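Local coordinates for protein lipase (PDB 5AH0) that hydrolyses ester bonds as a zinc-containing bacterial lipase, and also breaks down the synthetic polyester poly(butylene adipate-co-terephthalate), at residues M1-F12 and Y373-I385. Residues are numbered along the deposited sequence; the frame is centred on the assembly and turned at random.
Unlike the reference sequence in segment 1-12: M1 (reference Val).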
loop_
_atom_site.group_PDB
_atom_site.type_symbol
_atom_site.label_atom_id
_atom_site.label_comp_id
_atom_site.label_asym_id
_atom_site.label_seq_id
_atom_site.Cartn_x
_atom_site.Cartn_y
_atom_site.Cartn_z
ATOM N N MET A 1 17.062 -7.519 -22.000
ATOM C CA MET A 1 16.012 -7.884 -21.061
ATOM C C MET A 1 15.652 -6.734 -20.134
ATOM O O MET A 1 14.901 -5.845 -20.525
ATOM C CB MET A 1 16.435 -9.095 -20.241
ATOM C CG MET A 1 16.588 -10.366 -21.050
ATOM S SD MET A 1 17.224 -11.708 -20.031
ATOM C CE MET A 1 15.822 -12.011 -18.960
ATOM N N ASN A 2 16.220 -6.738 -18.927
ATOM C CA ASN A 2 15.851 -5.795 -17.871
ATOM C C ASN A 2 16.663 -6.050 -16.600
ATOM O O ASN A 2 16.816 -7.195 -16.188
ATOM C CB ASN A 2 14.349 -5.921 -17.580
ATOM C CG ASN A 2 13.844 -4.940 -16.531
ATOM O OD1 ASN A 2 14.438 -4.756 -15.470
ATOM N ND2 ASN A 2 12.708 -4.318 -16.827
ATOM N N SER A 3 17.180 -4.986 -15.986
ATOM C CA SER A 3 17.901 -5.090 -14.707
ATOM C C SER A 3 17.474 -4.040 -13.674
ATOM O O SER A 3 18.167 -3.806 -12.684
ATOM C CB SER A 3 19.404 -4.981 -14.916
ATOM O OG SER A 3 19.965 -6.261 -15.112
ATOM N N TYR A 4 16.349 -3.384 -13.921
ATOM C CA TYR A 4 15.778 -2.481 -12.938
ATOM C C TYR A 4 15.524 -3.212 -11.622
ATOM O O TYR A 4 15.037 -4.358 -11.608
ATOM C CB TYR A 4 14.475 -1.881 -13.451
ATOM C CG TYR A 4 14.594 -1.180 -14.778
ATOM C CD1 TYR A 4 15.665 -0.315 -15.050
ATOM C CD2 TYR A 4 13.633 -1.373 -15.764
ATOM C CE1 TYR A 4 15.766 0.334 -16.282
ATOM C CE2 TYR A 4 13.726 -0.732 -16.988
ATOM C CZ TYR A 4 14.791 0.118 -17.247
ATOM O OH TYR A 4 14.854 0.738 -18.471
ATOM N N PRO A 5 15.846 -2.549 -10.508
ATOM C CA PRO A 5 15.572 -3.145 -9.204
ATOM C C PRO A 5 14.089 -3.127 -8.871
ATOM O O PRO A 5 13.303 -2.425 -9.523
ATOM C CB PRO A 5 16.356 -2.255 -8.240
ATOM C CG PRO A 5 16.491 -0.948 -8.951
ATOM C CD PRO A 5 16.594 -1.285 -10.405
ATOM N N ILE A 6 13.727 -3.905 -7.855
ATOM C CA ILE A 6 12.370 -3.952 -7.342
ATOM C C ILE A 6 12.272 -3.178 -6.029
ATOM O O ILE A 6 13.110 -3.352 -5.145
ATOM C CB ILE A 6 11.923 -5.392 -7.103
ATOM C CG1 ILE A 6 11.668 -6.097 -8.432
ATOM C CG2 ILE A 6 10.698 -5.415 -6.232
ATOM C CD1 ILE A 6 11.475 -7.605 -8.302
ATOM N N VAL A 7 11.260 -2.318 -5.909
ATOM C CA VAL A 7 10.994 -1.630 -4.650
ATOM C C VAL A 7 9.665 -2.098 -4.088
ATOM O O VAL A 7 8.628 -1.970 -4.737
ATOM C CB VAL A 7 10.992 -0.084 -4.824
ATOM C CG1 VAL A 7 10.321 0.599 -3.640
ATOM C CG2 VAL A 7 12.401 0.414 -4.975
ATOM N N LEU A 8 9.697 -2.628 -2.870
ATOM C CA LEU A 8 8.518 -3.243 -2.271
ATOM C C LEU A 8 7.776 -2.249 -1.404
ATOM O O LEU A 8 8.382 -1.556 -0.586
ATOM C CB LEU A 8 8.918 -4.469 -1.457
ATOM C CG LEU A 8 9.432 -5.664 -2.258
ATOM C CD1 LEU A 8 10.119 -6.640 -1.327
ATOM C CD2 LEU A 8 8.295 -6.354 -3.002
ATOM N N VAL A 9 6.463 -2.169 -1.595
ATOM C CA VAL A 9 5.659 -1.136 -0.953
ATOM C C VAL A 9 4.469 -1.739 -0.215
ATOM O O VAL A 9 3.481 -2.150 -0.842
ATOM C CB VAL A 9 5.165 -0.095 -1.989
ATOM C CG1 VAL A 9 4.424 1.056 -1.300
ATOM C CG2 VAL A 9 6.334 0.447 -2.805
ATOM N N HIS A 10 4.570 -1.781 1.114
ATOM C CA HIS A 10 3.519 -2.337 1.977
ATOM C C HIS A 10 2.207 -1.554 1.899
ATOM O O HIS A 10 2.169 -0.412 1.418
ATOM C CB HIS A 10 4.001 -2.398 3.430
ATOM C CG HIS A 10 4.201 -1.054 4.057
ATOM N ND1 HIS A 10 3.150 -0.235 4.414
ATOM C CD2 HIS A 10 5.331 -0.388 4.399
ATOM C CE1 HIS A 10 3.627 0.881 4.943
ATOM N NE2 HIS A 10 4.947 0.815 4.942
ATOM N N GLY A 11 1.134 -2.167 2.391
ATOM C CA GLY A 11 -0.174 -1.545 2.309
ATOM C C GLY A 11 -0.678 -0.970 3.622
ATOM O O GLY A 11 0.086 -0.425 4.424
ATOM N N PHE A 12 -1.986 -1.077 3.824
ATOM C CA PHE A 12 -2.650 -0.603 5.032
ATOM C C PHE A 12 -2.142 -1.329 6.290
ATOM O O PHE A 12 -2.167 -2.546 6.346
ATOM C CB PHE A 12 -4.162 -0.769 4.836
ATOM C CG PHE A 12 -4.988 -0.502 6.058
ATOM C CD1 PHE A 12 -4.755 0.606 6.857
ATOM C CD2 PHE A 12 -6.018 -1.364 6.395
ATOM C CE1 PHE A 12 -5.533 0.844 7.988
ATOM C CE2 PHE A 12 -6.796 -1.139 7.514
ATOM C CZ PHE A 12 -6.556 -0.030 8.313
ATOM N N TYR A 373 7.339 -15.219 -5.474
ATOM C CA TYR A 373 7.887 -13.879 -5.673
ATOM C C TYR A 373 9.124 -13.893 -6.569
ATOM O O TYR A 373 9.357 -12.947 -7.321
ATOM C CB TYR A 373 8.201 -13.221 -4.323
ATOM C CG TYR A 373 6.967 -12.577 -3.732
ATOM C CD1 TYR A 373 6.591 -11.296 -4.113
ATOM C CD2 TYR A 373 6.150 -13.263 -2.827
ATOM C CE1 TYR A 373 5.452 -10.693 -3.601
ATOM C CE2 TYR A 373 5.002 -12.661 -2.305
ATOM C CZ TYR A 373 4.665 -11.373 -2.702
ATOM O OH TYR A 373 3.543 -10.752 -2.206
ATOM N N LYS A 374 9.910 -14.965 -6.502
ATOM C CA LYS A 374 11.025 -15.132 -7.433
ATOM C C LYS A 374 10.479 -15.179 -8.866
ATOM O O LYS A 374 11.011 -14.532 -9.769
ATOM C CB LYS A 374 11.824 -16.390 -7.100
ATOM C CG LYS A 374 13.006 -16.673 -7.992
ATOM C CD LYS A 374 13.845 -17.768 -7.351
ATOM C CE LYS A 374 15.078 -18.123 -8.172
ATOM N NZ LYS A 374 14.710 -18.710 -9.480
ATOM N N GLY A 375 9.398 -15.930 -9.055
ATOM C CA GLY A 375 8.739 -16.010 -10.342
ATOM C C GLY A 375 8.295 -14.652 -10.839
ATOM O O GLY A 375 8.461 -14.328 -12.015
ATOM N N LEU A 376 7.739 -13.847 -9.942
ATOM C CA LEU A 376 7.316 -12.500 -10.305
ATOM C C LEU A 376 8.505 -11.652 -10.738
ATOM O O LEU A 376 8.453 -11.015 -11.792
ATOM C CB LEU A 376 6.578 -11.828 -9.142
ATOM C CG LEU A 376 6.245 -10.336 -9.331
ATOM C CD1 LEU A 376 5.511 -10.073 -10.659
ATOM C CD2 LEU A 376 5.432 -9.777 -8.138
ATOM N N ALA A 377 9.579 -11.655 -9.946
ATOM C CA ALA A 377 10.780 -10.885 -10.300
ATOM C C ALA A 377 11.349 -11.277 -11.668
ATOM O O ALA A 377 11.770 -10.406 -12.432
ATOM C CB ALA A 377 11.845 -11.047 -9.244
ATOM N N GLU A 378 11.368 -12.578 -11.965
ATOM C CA GLU A 378 11.818 -13.068 -13.270
ATOM C C GLU A 378 10.988 -12.449 -14.377
ATOM O O GLU A 378 11.537 -11.961 -15.364
ATOM C CB GLU A 378 11.728 -14.593 -13.367
ATOM C CG GLU A 378 12.661 -15.361 -12.444
ATOM C CD GLU A 378 12.413 -16.874 -12.467
ATOM O OE1 GLU A 378 11.320 -17.309 -12.903
ATOM O OE2 GLU A 378 13.321 -17.631 -12.057
ATOM N N LYS A 379 9.668 -12.460 -14.196
ATOM C CA LYS A 379 8.764 -11.911 -15.194
ATOM C C LYS A 379 9.084 -10.434 -15.413
ATOM O O LYS A 379 9.182 -9.963 -16.552
ATOM C CB LYS A 379 7.302 -12.095 -14.773
ATOM C CG LYS A 379 6.294 -11.715 -15.862
ATOM C CD LYS A 379 4.916 -12.379 -15.670
ATOM C CE LYS A 379 4.154 -11.771 -14.502
ATOM N NZ LYS A 379 3.956 -10.319 -14.753
ATOM N N LEU A 380 9.291 -9.722 -14.311
ATOM C CA LEU A 380 9.542 -8.291 -14.357
ATOM C C LEU A 380 10.880 -7.978 -15.013
ATOM O O LEU A 380 11.066 -6.897 -15.564
ATOM C CB LEU A 380 9.494 -7.702 -12.948
ATOM C CG LEU A 380 8.115 -7.757 -12.294
ATOM C CD1 LEU A 380 8.176 -7.218 -10.886
ATOM C CD2 LEU A 380 7.125 -6.966 -13.131
ATOM N N SER A 381 11.805 -8.927 -14.957
ATOM C CA SER A 381 13.125 -8.709 -15.520
ATOM C C SER A 381 13.169 -9.175 -16.970
ATOM O O SER A 381 14.188 -9.046 -17.637
ATOM C CB SER A 381 14.191 -9.441 -14.703
ATOM O OG SER A 381 14.143 -10.835 -14.944
ATOM N N GLN A 382 12.060 -9.732 -17.446
ATOM C CA GLN A 382 11.980 -10.163 -18.833
ATOM C C GLN A 382 11.295 -9.104 -19.694
ATOM O O GLN A 382 11.282 -9.208 -20.921
ATOM C CB GLN A 382 11.249 -11.500 -18.926
ATOM C CG GLN A 382 12.090 -12.675 -18.452
ATOM C CD GLN A 382 11.308 -13.977 -18.377
ATOM O OE1 GLN A 382 10.182 -14.070 -18.867
ATOM N NE2 GLN A 382 11.901 -14.989 -17.750
ATOM N N LEU A 383 10.752 -8.077 -19.042
ATOM C CA LEU A 383 10.125 -6.957 -19.738
ATOM C C LEU A 383 11.174 -6.185 -20.514
ATOM O O LEU A 383 12.217 -5.843 -19.968
ATOM C CB LEU A 383 9.406 -6.032 -18.753
ATOM C CG LEU A 383 8.188 -6.592 -17.999
ATOM C CD1 LEU A 383 7.839 -5.722 -16.820
ATOM C CD2 LEU A 383 6.989 -6.694 -18.908
ATOM N N THR A 384 10.898 -5.912 -21.787
ATOM C CA THR A 384 11.864 -5.241 -22.653
ATOM C C THR A 384 11.796 -3.724 -22.560
ATOM O O THR A 384 10.742 -3.152 -22.289
ATOM C CB THR A 384 11.660 -5.647 -24.121
ATOM O OG1 THR A 384 10.338 -5.284 -24.531
ATOM C CG2 THR A 384 11.821 -7.142 -24.282
ATOM N N ILE A 385 12.932 -3.077 -22.793
ATOM C CA ILE A 385 12.997 -1.623 -22.774
ATOM C C ILE A 385 12.455 -1.044 -24.079
ATOM O O ILE A 385 11.783 -0.014 -24.086
ATOM C CB ILE A 385 14.435 -1.126 -22.563
ATOM C CG1 ILE A 385 15.123 -1.945 -21.467
ATOM C CG2 ILE A 385 14.442 0.369 -22.250
ATOM C CD1 ILE A 385 16.544 -1.503 -21.175
#
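OD1 of N2, a residue set against the chain turn at L380–L383, is gripped twice. It accepts the backbone N of Y4 at 2.8 Å, which defines an Asx turn, and it receives NE2 of H109. The N-H...O angle of 134° shows the bond from Y4 to be bent, with the donor tilted out of the carbonyl plane. CG of N2 lies anti to its own backbone N (chi1 -178°), which carries the amide over the carbonyls of L380 and L383. CB of N2 sits 3.1 Å from O of S381, and ND2 comes within 3.3 Å of O of L380; the angle at that nitrogen is too poor for a hydrogen bond, so N2 meets the turn through van der Waals contact of CB and the amide with its carbonyl oxygens. Cut back to an alanine, this position would lose the amide, and the backbone N of Y4 and NE2 of H109 would probably be left without their shared acceptor, with residues 2-4 less firmly turned.

Beyond the turn, I6 opens strand 6-9, which runs parallel between strands 43-46 and 108-113 in the central sheet of this alpha/beta-hydrolase fold. The C-terminal helix packs against one face of that sheet. CD1 of I6, at the end of an extended CG1 branch (chi2 169°), touches CB of A377 at 3.6 Å and CD1 of L380 at 4.2 Å; V111 of the neighbouring strand lies against both I6 and L380.

At the exposed end, OH of Y4 approaches CG2 of I385 at 3.8 Å, while the ring of Y4 meets that of H154. The M1 side chain bends at its thioether to run alongside Q382, with CE 3.8 Å from CG of Q382, although M1 is poorly ordered.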